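PDB 1A4E: peroxisomal catalase A from Saccharomyces cerevisiae, which probably breaks down the hydrogen peroxide made by peroxisomal oxidases into water and oxygen, using heme as its cofactor. Local coordinates for residues Gly425-Tyr436 with Met471-Leu479. Sequence-based numbering, arbitrary orientation.
Sequences GDVDFVQARNLY and MFARVDKGL
NH2 of Arg-433 is shared by two acceptors: the carbonyl O of Arg-474, 2.9 Å away in a nearly straight bond (164°), and OD1 of Asp-426 in its own segment. Beside it, NE of Arg-433 reaches Val-475 O at 2.9 Å, so neighbouring carbonyls of the turn between helices 462-473 and 477-487 are both held. All partners lie close to the guanidinium plane. Asp-426 meets NH1 and NH2 end-on through the syn lone pairs of its two oxygens, which fixes the rotation of the group; the bend at chi3 (-60°) swings it back to this position. Arginine suits the place because its planar donors can serve a carboxylate and two carbonyls together. A leucine here removes these donors, which would probably leave both carbonyls without this partner and Asp-426 without its salt-bridge mate, freeing the turn to shift.

The second arginine works by its face. Extended from CG to NE, Arg-474 lays its guanidinium on the flat face that Phe-429 offers, centres 4.1 Å apart and planes at 25°, a cation-pi stack, while NH2 makes a weak bond to Gly-425 O. Branched Val-475 serves two surfaces: CG2 meets the ring edge, 4.0 Å from Phe-429 CD2, and CG1 packs on the backbone of helix 430-440. Farther along, Leu-479 CG sits over the broad face of Tyr-436, and Asp-476 CG comes within 3.5 Å of Tyr-436 CE2. The Asp-476 carboxylate suits an N-cap: OD2 accepts a weak bond from Leu-479 N. Ile-176 and Met-180 of helix 176-182 pack on Val-475 and Tyr-436.

The salt bridge thus steadies Arg-433, whose N-H donors fasten the interhelical turn within catalase's C-terminal helical region.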
ATOM      1  N   GLY B 425      37.840   4.044 -30.013  1.00 40.39           N
ATOM      2  CA  GLY B 425      38.958   3.126 -30.069  1.00 44.46           C
ATOM      3  C   GLY B 425      38.550   1.711 -29.703  1.00 47.05           C
ATOM      4  O   GLY B 425      37.408   1.278 -29.893  1.00 47.43           O
ATOM      5  N   ASP B 426      39.514   1.005 -29.121  1.00 46.42           N
ATOM      6  CA  ASP B 426      39.318  -0.393 -28.819  1.00 45.67           C
ATOM      7  C   ASP B 426      39.311  -0.756 -27.343  1.00 44.17           C
ATOM      8  O   ASP B 426      39.120  -1.925 -27.003  1.00 42.12           O
ATOM      9  CB  ASP B 426      40.404  -1.146 -29.561  1.00 48.60           C
ATOM     10  CG  ASP B 426      40.039  -2.595 -29.820  1.00 54.54           C
ATOM     11  OD1 ASP B 426      38.992  -2.842 -30.427  1.00 57.79           O
ATOM     12  OD2 ASP B 426      40.810  -3.457 -29.403  1.00 54.45           O
ATOM     13  N   VAL B 427      39.473   0.227 -26.446  1.00 42.14           N
ATOM     14  CA  VAL B 427      39.547  -0.009 -25.007  1.00 40.18           C
ATOM     15  C   VAL B 427      38.356  -0.770 -24.410  1.00 39.24           C
ATOM     16  O   VAL B 427      38.542  -1.587 -23.509  1.00 39.91           O
ATOM     17  CB  VAL B 427      39.766   1.390 -24.330  1.00 40.81           C
ATOM     18  CG1 VAL B 427      38.543   2.285 -24.522  1.00 38.96           C
ATOM     19  CG2 VAL B 427      40.096   1.193 -22.851  1.00 41.26           C
ATOM     20  N   ASP B 428      37.140  -0.556 -24.928  1.00 36.65           N
ATOM     21  CA  ASP B 428      35.955  -1.255 -24.458  1.00 34.55           C
ATOM     22  C   ASP B 428      35.646  -2.539 -25.206  1.00 34.12           C
ATOM     23  O   ASP B 428      34.621  -3.173 -24.966  1.00 38.05           O
ATOM     24  CB  ASP B 428      34.754  -0.326 -24.537  1.00 32.38           C
ATOM     25  CG  ASP B 428      34.872   0.923 -23.666  1.00 34.88           C
ATOM     26  OD1 ASP B 428      35.576   0.912 -22.658  1.00 37.97           O
ATOM     27  OD2 ASP B 428      34.246   1.923 -23.994  1.00 35.23           O
ATOM     28  N   PHE B 429      36.537  -2.937 -26.121  1.00 32.62           N
ATOM     29  CA  PHE B 429      36.407  -4.189 -26.849  1.00 31.14           C
ATOM     30  C   PHE B 429      37.560  -5.140 -26.572  1.00 32.09           C
ATOM     31  O   PHE B 429      37.420  -6.343 -26.789  1.00 34.32           O
ATOM     32  CB  PHE B 429      36.327  -3.922 -28.353  1.00 30.09           C
ATOM     33  CG  PHE B 429      34.963  -3.390 -28.774  1.00 31.12           C
ATOM     34  CD1 PHE B 429      34.667  -2.030 -28.650  1.00 31.05           C
ATOM     35  CD2 PHE B 429      33.992  -4.275 -29.255  1.00 31.98           C
ATOM     36  CE1 PHE B 429      33.397  -1.564 -28.992  1.00 32.38           C
ATOM     37  CE2 PHE B 429      32.725  -3.799 -29.598  1.00 33.49           C
ATOM     38  CZ  PHE B 429      32.428  -2.444 -29.467  1.00 32.41           C
ATOM     39  N   VAL B 430      38.680  -4.622 -26.046  1.00 32.26           N
ATOM     40  CA  VAL B 430      39.872  -5.409 -25.749  1.00 34.90           C
ATOM     41  C   VAL B 430      39.604  -6.635 -24.880  1.00 34.59           C
ATOM     42  O   VAL B 430      39.907  -7.753 -25.294  1.00 35.96           O
ATOM     43  CB  VAL B 430      40.924  -4.463 -25.084  1.00 35.77           C
ATOM     44  CG1 VAL B 430      42.078  -5.197 -24.415  1.00 41.25           C
ATOM     45  CG2 VAL B 430      41.593  -3.676 -26.183  1.00 37.40           C
ATOM     46  N   GLN B 431      39.008  -6.452 -23.696  1.00 35.10           N
ATOM     47  CA  GLN B 431      38.741  -7.554 -22.775  1.00 33.67           C
ATOM     48  C   GLN B 431      37.720  -8.566 -23.254  1.00 32.19           C
ATOM     49  O   GLN B 431      37.792  -9.735 -22.881  1.00 32.98           O
ATOM     50  CB  GLN B 431      38.293  -7.006 -21.435  1.00 31.70           C
ATOM     51  CG  GLN B 431      39.432  -6.250 -20.767  1.00 32.49           C
ATOM     52  CD  GLN B 431      39.136  -5.814 -19.348  1.00 35.05           C
ATOM     53  OE1 GLN B 431      38.050  -6.048 -18.827  1.00 40.51           O
ATOM     54  NE2 GLN B 431      40.089  -5.169 -18.677  1.00 37.04           N
ATOM     55  N   ALA B 432      36.777  -8.141 -24.101  1.00 32.94           N
ATOM     56  CA  ALA B 432      35.827  -9.063 -24.704  1.00 34.98           C
ATOM     57  C   ALA B 432      36.576 -10.020 -25.627  1.00 36.52           C
ATOM     58  O   ALA B 432      36.316 -11.222 -25.658  1.00 36.62           O
ATOM     59  CB  ALA B 432      34.804  -8.294 -25.520  1.00 32.73           C
ATOM     60  N   ARG B 433      37.576  -9.471 -26.329  1.00 39.66           N
ATOM     61  CA  ARG B 433      38.393 -10.242 -27.247  1.00 42.47           C
ATOM     62  C   ARG B 433      39.354 -11.193 -26.536  1.00 41.96           C
ATOM     63  O   ARG B 433      39.521 -12.328 -26.987  1.00 41.84           O
ATOM     64  CB  ARG B 433      39.156  -9.278 -28.132  1.00 41.37           C
ATOM     65  CG  ARG B 433      39.734  -9.967 -29.351  1.00 42.52           C
ATOM     66  CD  ARG B 433      40.483  -8.953 -30.176  1.00 41.90           C
ATOM     67  NE  ARG B 433      39.601  -7.887 -30.605  1.00 38.65           N
ATOM     68  CZ  ARG B 433      39.950  -6.611 -30.485  1.00 38.99           C
ATOM     69  NH1 ARG B 433      41.122  -6.238 -29.964  1.00 37.21           N
ATOM     70  NH2 ARG B 433      39.092  -5.697 -30.907  1.00 36.19           N
ATOM     71  N   ASN B 434      39.978 -10.785 -25.428  1.00 41.81           N
ATOM     72  CA  ASN B 434      40.857 -11.714 -24.704  1.00 45.46           C
ATOM     73  C   ASN B 434      40.021 -12.792 -24.010  1.00 44.46           C
ATOM     74  O   ASN B 434      40.531 -13.878 -23.777  1.00 45.21           O
ATOM     75  CB  ASN B 434      41.669 -10.953 -23.655  1.00 49.32           C
ATOM     76  CG  ASN B 434      42.559  -9.868 -24.261  1.00 20.00           C
ATOM     77  OD1 ASN B 434      43.431 -10.170 -25.073  1.00 20.00           O
ATOM     78  ND2 ASN B 434      42.391  -8.606 -23.911  1.00 20.00           N
ATOM     79  N   LEU B 435      38.730 -12.512 -23.739  1.00 44.41           N
ATOM     80  CA  LEU B 435      37.809 -13.507 -23.190  1.00 44.73           C
ATOM     81  C   LEU B 435      37.520 -14.543 -24.275  1.00 45.19           C
ATOM     82  O   LEU B 435      37.450 -15.733 -23.965  1.00 44.74           O
ATOM     83  CB  LEU B 435      36.491 -12.821 -22.722  1.00 42.41           C
ATOM     84  CG  LEU B 435      35.295 -13.526 -22.026  1.00 39.33           C
ATOM     85  CD1 LEU B 435      34.333 -14.086 -23.057  1.00 37.76           C
ATOM     86  CD2 LEU B 435      35.813 -14.614 -21.101  1.00 36.81           C
ATOM     87  N   TYR B 436      37.377 -14.105 -25.540  1.00 44.39           N
ATOM     88  CA  TYR B 436      37.158 -15.007 -26.662  1.00 46.02           C
ATOM     89  C   TYR B 436      38.341 -15.961 -26.835  1.00 48.59           C
ATOM     90  O   TYR B 436      38.148 -17.153 -27.084  1.00 49.33           O
ATOM     91  CB  TYR B 436      36.957 -14.203 -27.954  1.00 43.51           C
ATOM     92  CG  TYR B 436      36.575 -15.080 -29.144  1.00 43.34           C
ATOM     93  CD1 TYR B 436      35.435 -15.886 -29.077  1.00 42.57           C
ATOM     94  CD2 TYR B 436      37.366 -15.085 -30.298  1.00 42.43           C
ATOM     95  CE1 TYR B 436      35.082 -16.698 -30.155  1.00 40.90           C
ATOM     96  CE2 TYR B 436      37.016 -15.898 -31.378  1.00 42.62           C
ATOM     97  CZ  TYR B 436      35.877 -16.696 -31.295  1.00 41.87           C
ATOM     98  OH  TYR B 436      35.516 -17.484 -32.364  1.00 45.84           O
ATOM     99  N   MET B 471      28.911  -5.579 -34.628  1.00 44.14           N
ATOM    100  CA  MET B 471      29.445  -5.438 -33.278  1.00 42.34           C
ATOM    101  C   MET B 471      30.361  -6.611 -32.937  1.00 40.08           C
ATOM    102  O   MET B 471      31.451  -6.401 -32.403  1.00 41.98           O
ATOM    103  CB  MET B 471      28.295  -5.365 -32.262  1.00 42.08           C
ATOM    104  CG  MET B 471      28.741  -5.207 -30.811  1.00 41.03           C
ATOM    105  SD  MET B 471      27.381  -5.096 -29.624  1.00 40.15           S
ATOM    106  CE  MET B 471      26.794  -6.766 -29.675  1.00 37.63           C
ATOM    107  N   PHE B 472      29.967  -7.847 -33.261  1.00 37.99           N
ATOM    108  CA  PHE B 472      30.811  -8.997 -32.983  1.00 39.56           C
ATOM    109  C   PHE B 472      32.025  -9.136 -33.892  1.00 40.89           C
ATOM    110  O   PHE B 472      33.012  -9.758 -33.504  1.00 39.09           O
ATOM    111  CB  PHE B 472      29.961 -10.254 -33.049  1.00 38.83           C
ATOM    112  CG  PHE B 472      29.195 -10.460 -31.746  1.00 39.33           C
ATOM    113  CD1 PHE B 472      29.864 -10.942 -30.616  1.00 37.88           C
ATOM    114  CD2 PHE B 472      27.829 -10.172 -31.680  1.00 39.38           C
ATOM    115  CE1 PHE B 472      29.162 -11.136 -29.426  1.00 40.49           C
ATOM    116  CE2 PHE B 472      27.138 -10.369 -30.483  1.00 38.56           C
ATOM    117  CZ  PHE B 472      27.801 -10.849 -29.358  1.00 38.26           C
ATOM    118  N   ALA B 473      31.979  -8.531 -35.088  1.00 42.69           N
ATOM    119  CA  ALA B 473      33.120  -8.488 -35.997  1.00 42.83           C
ATOM    120  C   ALA B 473      34.226  -7.619 -35.412  1.00 43.02           C
ATOM    121  O   ALA B 473      35.413  -7.822 -35.677  1.00 44.12           O
ATOM    122  CB  ALA B 473      32.744  -7.885 -37.342  1.00 40.29           C
ATOM    123  N   ARG B 474      33.825  -6.657 -34.575  1.00 41.13           N
ATOM    124  CA  ARG B 474      34.763  -5.780 -33.915  1.00 41.96           C
ATOM    125  C   ARG B 474      35.524  -6.511 -32.808  1.00 42.48           C
ATOM    126  O   ARG B 474      36.565  -6.047 -32.342  1.00 42.04           O
ATOM    127  CB  ARG B 474      33.960  -4.600 -33.404  1.00 42.41           C
ATOM    128  CG  ARG B 474      34.838  -3.415 -33.110  1.00 49.26           C
ATOM    129  CD  ARG B 474      34.016  -2.156 -33.074  1.00 52.02           C
ATOM    130  NE  ARG B 474      34.821  -1.101 -32.484  1.00 58.78           N
ATOM    131  CZ  ARG B 474      34.267  -0.020 -31.930  1.00 61.14           C
ATOM    132  NH1 ARG B 474      32.942   0.153 -31.894  1.00 60.92           N
ATOM    133  NH2 ARG B 474      35.060   0.886 -31.358  1.00 62.09           N
ATOM    134  N   VAL B 475      35.035  -7.688 -32.393  1.00 43.83           N
ATOM    135  CA  VAL B 475      35.730  -8.535 -31.432  1.00 44.91           C
ATOM    136  C   VAL B 475      36.592  -9.522 -32.217  1.00 47.14           C
ATOM    137  O   VAL B 475      37.783  -9.678 -31.956  1.00 47.74           O
ATOM    138  CB  VAL B 475      34.702  -9.293 -30.551  1.00 44.76           C
ATOM    139  CG1 VAL B 475      35.390 -10.245 -29.572  1.00 41.64           C
ATOM    140  CG2 VAL B 475      33.902  -8.270 -29.763  1.00 44.58           C
ATOM    141  N   ASP B 476      35.973 -10.183 -33.201  1.00 48.52           N
ATOM    142  CA  ASP B 476      36.620 -11.186 -34.037  1.00 50.57           C
ATOM    143  C   ASP B 476      35.737 -11.399 -35.262  1.00 52.60           C
ATOM    144  O   ASP B 476      34.543 -11.691 -35.148  1.00 55.35           O
ATOM    145  CB  ASP B 476      36.768 -12.497 -33.254  1.00 51.20           C
ATOM    146  CG  ASP B 476      37.608 -13.558 -33.949  1.00 52.38           C
ATOM    147  OD1 ASP B 476      38.817 -13.583 -33.740  1.00 54.28           O
ATOM    148  OD2 ASP B 476      37.058 -14.374 -34.680  1.00 52.17           O
ATOM    149  N   LYS B 477      36.314 -11.245 -36.460  1.00 53.46           N
ATOM    150  CA  LYS B 477      35.558 -11.414 -37.692  1.00 53.00           C
ATOM    151  C   LYS B 477      35.139 -12.847 -37.956  1.00 49.48           C
ATOM    152  O   LYS B 477      34.111 -13.067 -38.589  1.00 47.88           O
ATOM    153  CB  LYS B 477      36.385 -10.872 -38.852  1.00 56.62           C
ATOM    154  CG  LYS B 477      36.173  -9.358 -38.938  1.00 66.66           C
ATOM    155  CD  LYS B 477      37.429  -8.498 -39.114  1.00 73.09           C
ATOM    156  CE  LYS B 477      38.171  -8.782 -40.418  1.00 76.92           C
ATOM    157  NZ  LYS B 477      39.222  -7.808 -40.638  1.00 76.92           N
ATOM    158  N   GLY B 478      35.895 -13.820 -37.431  1.00 48.02           N
ATOM    159  CA  GLY B 478      35.560 -15.232 -37.565  1.00 48.35           C
ATOM    160  C   GLY B 478      34.352 -15.609 -36.712  1.00 49.65           C
ATOM    161  O   GLY B 478      33.564 -16.485 -37.078  1.00 49.55           O
ATOM    162  N   LEU B 479      34.226 -14.912 -35.567  1.00 48.69           N
ATOM    163  CA  LEU B 479      33.125 -15.066 -34.622  1.00 45.76           C
ATOM    164  C   LEU B 479      31.858 -14.547 -35.290  1.00 44.31           C
ATOM    165  O   LEU B 479      30.823 -15.210 -35.271  1.00 45.16           O
ATOM    166  CB  LEU B 479      33.379 -14.241 -33.363  1.00 45.11           C
ATOM    167  CG  LEU B 479      32.828 -14.557 -31.975  1.00 43.19           C
ATOM    168  CD1 LEU B 479      32.639 -13.211 -31.312  1.00 40.24           C
ATOM    169  CD2 LEU B 479      31.514 -15.319 -31.976  1.00 39.48           C
TER